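Local coordinates for protein 401aa long hypothetical glucose-1-phosphate thymidylyltransferase (Sulfolobus tokodaii, PDB 2GGO) that probably transfers nucleotidyl groups to sugar 1-phosphates, making UDP-N-acetylglucosamine and related nucleotide sugars, and carries a C-terminal hexapeptide-repeat domain likely to serve acetyl transfer, at residues 252-257 / 268-273; 258-263 / 274-279. All blocks are in the same frame, centred on the assembly; numbering follows the deposited sequence.

Contact 1. Residues 252-257 / 268-273; sequences EIKSGT and GSEIGP
K254 reaches across to the 268-273 coil beside it and ends at E270. Its CB lies over the cis peptide between G272 and P273, 3.8 Å from P273 CA. CG, anti to the carbonyl carbon (chi1 -54°), passes 3.4 Å from I271 O, and CD runs along the G272 carbonyl. CE comes near the E270 carboxylate. The long salt bridge between K254 NZ and E270 OE2 measures 3.5 Å. A water joins K254 NZ to G272 O, giving the ammonium a second hold. The lysine matters because E252 OE1 and E270 OE2, on extended side chains running side by side, sit 3.3 Å apart with no hydrogen bond; its charge probably eases that repulsion. Without the ammonium, as with an alanine here, the two neighbouring carboxylates would probably lack this counter-charge, and G272 O would lose its water link to K254 NZ. The backbones pair in parallel: I271 N bonds E252 O at 2.9 Å, and K254 N goes to I271 O. At the type II turn 254-257, K254 O accepts from both T257 N and T257 OG1, the latter at 2.7 Å, while G272 leaves room for the hydroxyl. I253 and I271 point to the face opposite E252 and E270, and both meet I265 of strand 263-265 inside the beta-helix; strands 234-235 and 288-291 continue the sheet beyond the two coils.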
loop_
_atom_site.group_PDB
_atom_site.type_symbol
_atom_site.label_atom_id
_atom_site.label_comp_id
_atom_site.label_asym_id
_atom_site.label_seq_id
_atom_site.Cartn_x
_atom_site.Cartn_y
_atom_site.Cartn_z
ATOM N N GLU A 252 -8.595 0.678 25.297
ATOM C CA GLU A 252 -8.661 0.118 26.641
ATOM C C GLU A 252 -7.771 -1.089 26.654
ATOM O O GLU A 252 -7.924 -1.966 25.793
ATOM C CB GLU A 252 -10.095 -0.323 26.955
ATOM C CG GLU A 252 -10.376 -0.471 28.479
ATOM C CD GLU A 252 -11.505 -1.499 28.835
ATOM O OE1 GLU A 252 -12.237 -1.982 27.905
ATOM O OE2 GLU A 252 -11.644 -1.811 30.065
ATOM N N ILE A 253 -6.843 -1.131 27.608
ATOM C CA ILE A 253 -5.908 -2.244 27.778
ATOM C C ILE A 253 -6.005 -2.885 29.172
ATOM O O ILE A 253 -5.743 -2.258 30.181
ATOM C CB ILE A 253 -4.478 -1.802 27.514
ATOM C CG1 ILE A 253 -4.419 -0.947 26.216
ATOM C CG2 ILE A 253 -3.590 -2.982 27.506
ATOM C CD1 ILE A 253 -3.087 -0.827 25.581
ATOM N N LYS A 254 -6.392 -4.154 29.188
ATOM C CA LYS A 254 -6.759 -4.881 30.376
ATOM C C LYS A 254 -5.603 -5.667 30.902
ATOM O O LYS A 254 -4.646 -5.991 30.184
ATOM C CB LYS A 254 -7.918 -5.826 30.065
ATOM C CG LYS A 254 -9.095 -5.116 29.426
ATOM C CD LYS A 254 -10.314 -5.997 29.386
ATOM C CE LYS A 254 -11.584 -5.289 28.783
ATOM N NZ LYS A 254 -12.590 -6.312 28.312
ATOM N N SER A 255 -5.695 -5.947 32.186
ATOM C CA SER A 255 -4.597 -6.520 32.947
ATOM C C SER A 255 -4.101 -7.831 32.343
ATOM O O SER A 255 -4.849 -8.537 31.660
ATOM C CB SER A 255 -5.041 -6.700 34.401
ATOM O OG SER A 255 -5.662 -5.492 34.859
ATOM N N GLY A 256 -2.823 -8.130 32.555
ATOM C CA GLY A 256 -2.260 -9.362 32.043
ATOM C C GLY A 256 -1.707 -9.165 30.656
ATOM O O GLY A 256 -0.920 -9.983 30.175
ATOM N N THR A 257 -2.087 -8.067 30.018
ATOM C CA THR A 257 -1.562 -7.755 28.702
ATOM C C THR A 257 -0.083 -7.407 28.737
ATOM O O THR A 257 0.365 -6.750 29.656
ATOM C CB THR A 257 -2.339 -6.656 28.045
ATOM O OG1 THR A 257 -3.690 -7.071 27.912
ATOM C CG2 THR A 257 -1.778 -6.343 26.688
ATOM N N GLY A 268 -10.180 3.317 20.024
ATOM C CA GLY A 268 -11.338 2.511 20.261
ATOM C C GLY A 268 -10.987 1.034 20.387
ATOM O O GLY A 268 -11.870 0.212 20.507
ATOM N N SER A 269 -9.709 0.684 20.384
ATOM C CA SER A 269 -9.316 -0.705 20.540
ATOM C C SER A 269 -9.585 -1.261 21.931
ATOM O O SER A 269 -9.633 -0.522 22.898
ATOM C CB SER A 269 -7.868 -0.887 20.170
ATOM O OG SER A 269 -7.798 -0.744 18.745
ATOM N N GLU A 270 -9.830 -2.571 22.010
ATOM C CA GLU A 270 -10.023 -3.222 23.282
ATOM C C GLU A 270 -9.092 -4.427 23.299
ATOM O O GLU A 270 -9.268 -5.338 22.529
ATOM C CB GLU A 270 -11.474 -3.621 23.424
ATOM C CG GLU A 270 -11.815 -4.329 24.720
ATOM C CD GLU A 270 -13.334 -4.557 24.882
ATOM O OE1 GLU A 270 -13.965 -5.177 23.996
ATOM O OE2 GLU A 270 -13.900 -4.104 25.920
ATOM N N ILE A 271 -8.076 -4.375 24.156
ATOM C CA ILE A 271 -6.998 -5.357 24.174
ATOM C C ILE A 271 -7.084 -6.044 25.504
ATOM O O ILE A 271 -7.302 -5.394 26.506
ATOM C CB ILE A 271 -5.590 -4.689 24.089
ATOM C CG1 ILE A 271 -5.550 -3.683 22.961
ATOM C CG2 ILE A 271 -4.485 -5.768 23.831
ATOM C CD1 ILE A 271 -5.798 -4.358 21.640
ATOM N N GLY A 272 -6.925 -7.361 25.522
ATOM C CA GLY A 272 -6.872 -8.065 26.775
ATOM C C GLY A 272 -8.184 -8.685 27.238
ATOM O O GLY A 272 -9.215 -8.622 26.530
ATOM N N PRO A 273 -8.149 -9.336 28.387
ATOM C CA PRO A 273 -6.995 -9.482 29.290
ATOM C C PRO A 273 -6.008 -10.519 28.775
ATOM O O PRO A 273 -6.388 -11.299 27.924
ATOM C CB PRO A 273 -7.638 -10.018 30.560
ATOM C CG PRO A 273 -8.826 -10.757 30.095
ATOM C CD PRO A 273 -9.332 -10.056 28.889
HETATM O O HOH W 1 -11.885 -8.434 26.979
#

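Contact 2. Residues 258-263 / 274-279; sequences YIEGPV and NSYLRP
Y276 OH donates a 2.7 Å hydrogen bond to E260 OE1, the shortest polar link between 258-263 and 274-279. The hydroxyl meets that oxygen from above the carboxylate plane, and carboxylate and ring are turned 63° apart. The tyrosine ring starts from a CG anti to the backbone N (chi1 -175°), which lays it alongside Y258, pointing the same way. Their planes are 78° apart, and Y276 CE1 approaches Y258 CD2 to 3.7 Å. R278 CG covers one face of the Y276 ring near its rim, while the guanidinium goes on to a salt bridge with E294. Y258 OH hydrogen-bonds K242 NZ. These are successive coils of the left-handed parallel beta-helix built by hexapeptide repeats, paired in register: Y258 N bonds S275 O, Y258 O takes L277 N at 2.8 Å, and L277 O takes E260 N. Inside the helix I259 CG1 and, from the start of the next side, V263 CG1 each lie 4.2 Å from L277 CD1, with I265 touching both I259 and L277. At the following corner P279, lacking an N-H, meets E260 O by packing alone, and P279 CB rests 4.0 Å from P262 CD. The P262 ring also touches L223 and D224 of helix 212-225.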
loop_
_atom_site.group_PDB
_atom_site.type_symbol
_atom_site.label_atom_id
_atom_site.label_comp_id
_atom_site.label_asym_id
_atom_site.label_seq_id
_atom_site.Cartn_x
_atom_site.Cartn_y
_atom_site.Cartn_z
ATOM N N TYR A 258 0.659 -7.882 27.732
ATOM C CA TYR A 258 2.119 -7.722 27.637
ATOM C C TYR A 258 2.469 -7.217 26.248
ATOM O O TYR A 258 2.141 -7.844 25.241
ATOM C CB TYR A 258 2.821 -9.053 27.843
ATOM C CG TYR A 258 4.298 -8.994 28.234
ATOM C CD1 TYR A 258 4.685 -9.001 29.577
ATOM C CD2 TYR A 258 5.308 -8.987 27.263
ATOM C CE1 TYR A 258 6.024 -9.007 29.950
ATOM C CE2 TYR A 258 6.672 -9.000 27.634
ATOM C CZ TYR A 258 7.002 -9.004 28.975
ATOM O OH TYR A 258 8.307 -9.020 29.368
ATOM N N ILE A 259 3.118 -6.053 26.192
ATOM C CA ILE A 259 3.366 -5.348 24.923
ATOM C C ILE A 259 4.872 -5.191 24.773
ATOM O O ILE A 259 5.522 -4.668 25.656
ATOM C CB ILE A 259 2.581 -3.978 24.915
ATOM C CG1 ILE A 259 1.072 -4.223 25.072
ATOM C CG2 ILE A 259 2.834 -3.153 23.684
ATOM C CD1 ILE A 259 0.248 -2.910 25.204
ATOM N N GLU A 260 5.442 -5.738 23.712
ATOM C CA GLU A 260 6.832 -5.473 23.381
ATOM C C GLU A 260 6.803 -4.578 22.154
ATOM O O GLU A 260 6.382 -5.004 21.101
ATOM C CB GLU A 260 7.632 -6.786 23.170
ATOM C CG GLU A 260 7.738 -7.636 24.479
ATOM C CD GLU A 260 8.389 -9.022 24.326
ATOM O OE1 GLU A 260 8.184 -9.665 23.263
ATOM O OE2 GLU A 260 9.104 -9.470 25.292
ATOM N N GLY A 261 7.180 -3.298 22.308
ATOM C CA GLY A 261 7.030 -2.325 21.227
ATOM C C GLY A 261 8.104 -2.576 20.196
ATOM O O GLY A 261 9.091 -3.268 20.488
ATOM N N PRO A 262 7.982 -1.963 19.004
ATOM C CA PRO A 262 6.996 -0.968 18.590
ATOM C C PRO A 262 5.619 -1.524 18.214
ATOM O O PRO A 262 5.522 -2.470 17.439
ATOM C CB PRO A 262 7.636 -0.307 17.368
ATOM C CG PRO A 262 8.552 -1.282 16.851
ATOM C CD PRO A 262 8.958 -2.236 17.936
ATOM N N VAL A 263 4.592 -0.894 18.769
ATOM C CA VAL A 263 3.239 -1.319 18.577
ATOM C C VAL A 263 2.350 -0.121 18.448
ATOM O O VAL A 263 2.441 0.831 19.228
ATOM C CB VAL A 263 2.821 -2.144 19.797
ATOM C CG1 VAL A 263 1.335 -2.166 19.995
ATOM C CG2 VAL A 263 3.433 -3.530 19.698
ATOM N N ASN A 274 -4.758 -10.505 29.246
ATOM C CA ASN A 274 -3.862 -11.610 28.958
ATOM C C ASN A 274 -3.606 -11.725 27.460
ATOM O O ASN A 274 -3.521 -12.797 26.895
ATOM C CB ASN A 274 -4.476 -12.892 29.510
ATOM C CG ASN A 274 -4.593 -12.884 31.053
ATOM O OD1 ASN A 274 -3.737 -12.303 31.727
ATOM N ND2 ASN A 274 -5.659 -13.528 31.612
ATOM N N SER A 275 -3.495 -10.591 26.796
ATOM C CA SER A 275 -3.033 -10.551 25.424
ATOM C C SER A 275 -1.521 -10.331 25.334
ATOM O O SER A 275 -0.917 -9.765 26.233
ATOM C CB SER A 275 -3.703 -9.443 24.690
ATOM O OG SER A 275 -5.079 -9.678 24.621
ATOM N N TYR A 276 -0.931 -10.671 24.205
ATOM C CA TYR A 276 0.506 -10.461 24.022
ATOM C C TYR A 276 0.705 -9.765 22.690
ATOM O O TYR A 276 0.508 -10.371 21.679
ATOM C CB TYR A 276 1.240 -11.804 24.002
ATOM C CG TYR A 276 2.789 -11.837 23.929
ATOM C CD1 TYR A 276 3.574 -10.710 24.130
ATOM C CD2 TYR A 276 3.448 -13.031 23.622
ATOM C CE1 TYR A 276 4.981 -10.790 24.052
ATOM C CE2 TYR A 276 4.844 -13.111 23.526
ATOM C CZ TYR A 276 5.591 -11.982 23.756
ATOM O OH TYR A 276 6.948 -12.045 23.705
ATOM N N LEU A 277 1.077 -8.474 22.703
ATOM C CA LEU A 277 1.383 -7.778 21.442
ATOM C C LEU A 277 2.882 -7.675 21.219
ATOM O O LEU A 277 3.613 -7.171 22.066
ATOM C CB LEU A 277 0.709 -6.427 21.383
ATOM C CG LEU A 277 -0.788 -6.396 21.706
ATOM C CD1 LEU A 277 -1.277 -4.984 21.625
ATOM C CD2 LEU A 277 -1.607 -7.311 20.751
ATOM N N ARG A 278 3.369 -8.161 20.087
ATOM C CA ARG A 278 4.788 -8.233 19.864
ATOM C C ARG A 278 5.173 -7.191 18.837
ATOM O O ARG A 278 4.292 -6.636 18.171
ATOM C CB ARG A 278 5.208 -9.629 19.399
ATOM C CG ARG A 278 5.281 -10.654 20.558
ATOM C CD ARG A 278 5.287 -12.087 20.039
ATOM N NE ARG A 278 6.525 -12.291 19.316
ATOM C CZ ARG A 278 6.743 -13.280 18.445
ATOM N NH1 ARG A 278 5.773 -14.132 18.125
ATOM N NH2 ARG A 278 7.918 -13.387 17.854
ATOM N N PRO A 279 6.482 -6.944 18.686
ATOM C CA PRO A 279 6.948 -5.890 17.765
ATOM C C PRO A 279 6.268 -5.888 16.393
ATOM O O PRO A 279 6.141 -6.936 15.709
ATOM C CB PRO A 279 8.446 -6.197 17.634
ATOM C CG PRO A 279 8.818 -6.705 19.042
ATOM C CD PRO A 279 7.619 -7.607 19.394
#

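Overall arrangement
Contacts 1 and 2 join the same two successive coils of the beta-helix, on neighbouring sides of its triangular section, with centres about 11 Å apart. The chain runs 252-257, 258-263, 268-273, 274-279, so their segments alternate: one coil supplies the first half of each contact, and the next coil the second. Strands 252-253 and 270-271 belong to one five-stranded parallel sheet, 258-260 and 276-277 to another; strand 263-265, on the third side, closes the first coil. At the shared corner S255 O and N274 N, 3.1 Å apart, probably hydrogen-bond. Both contacts build the hexapeptide-repeat domain, away from the likely nucleotide and sugar-phosphate sites of the N-terminal domain.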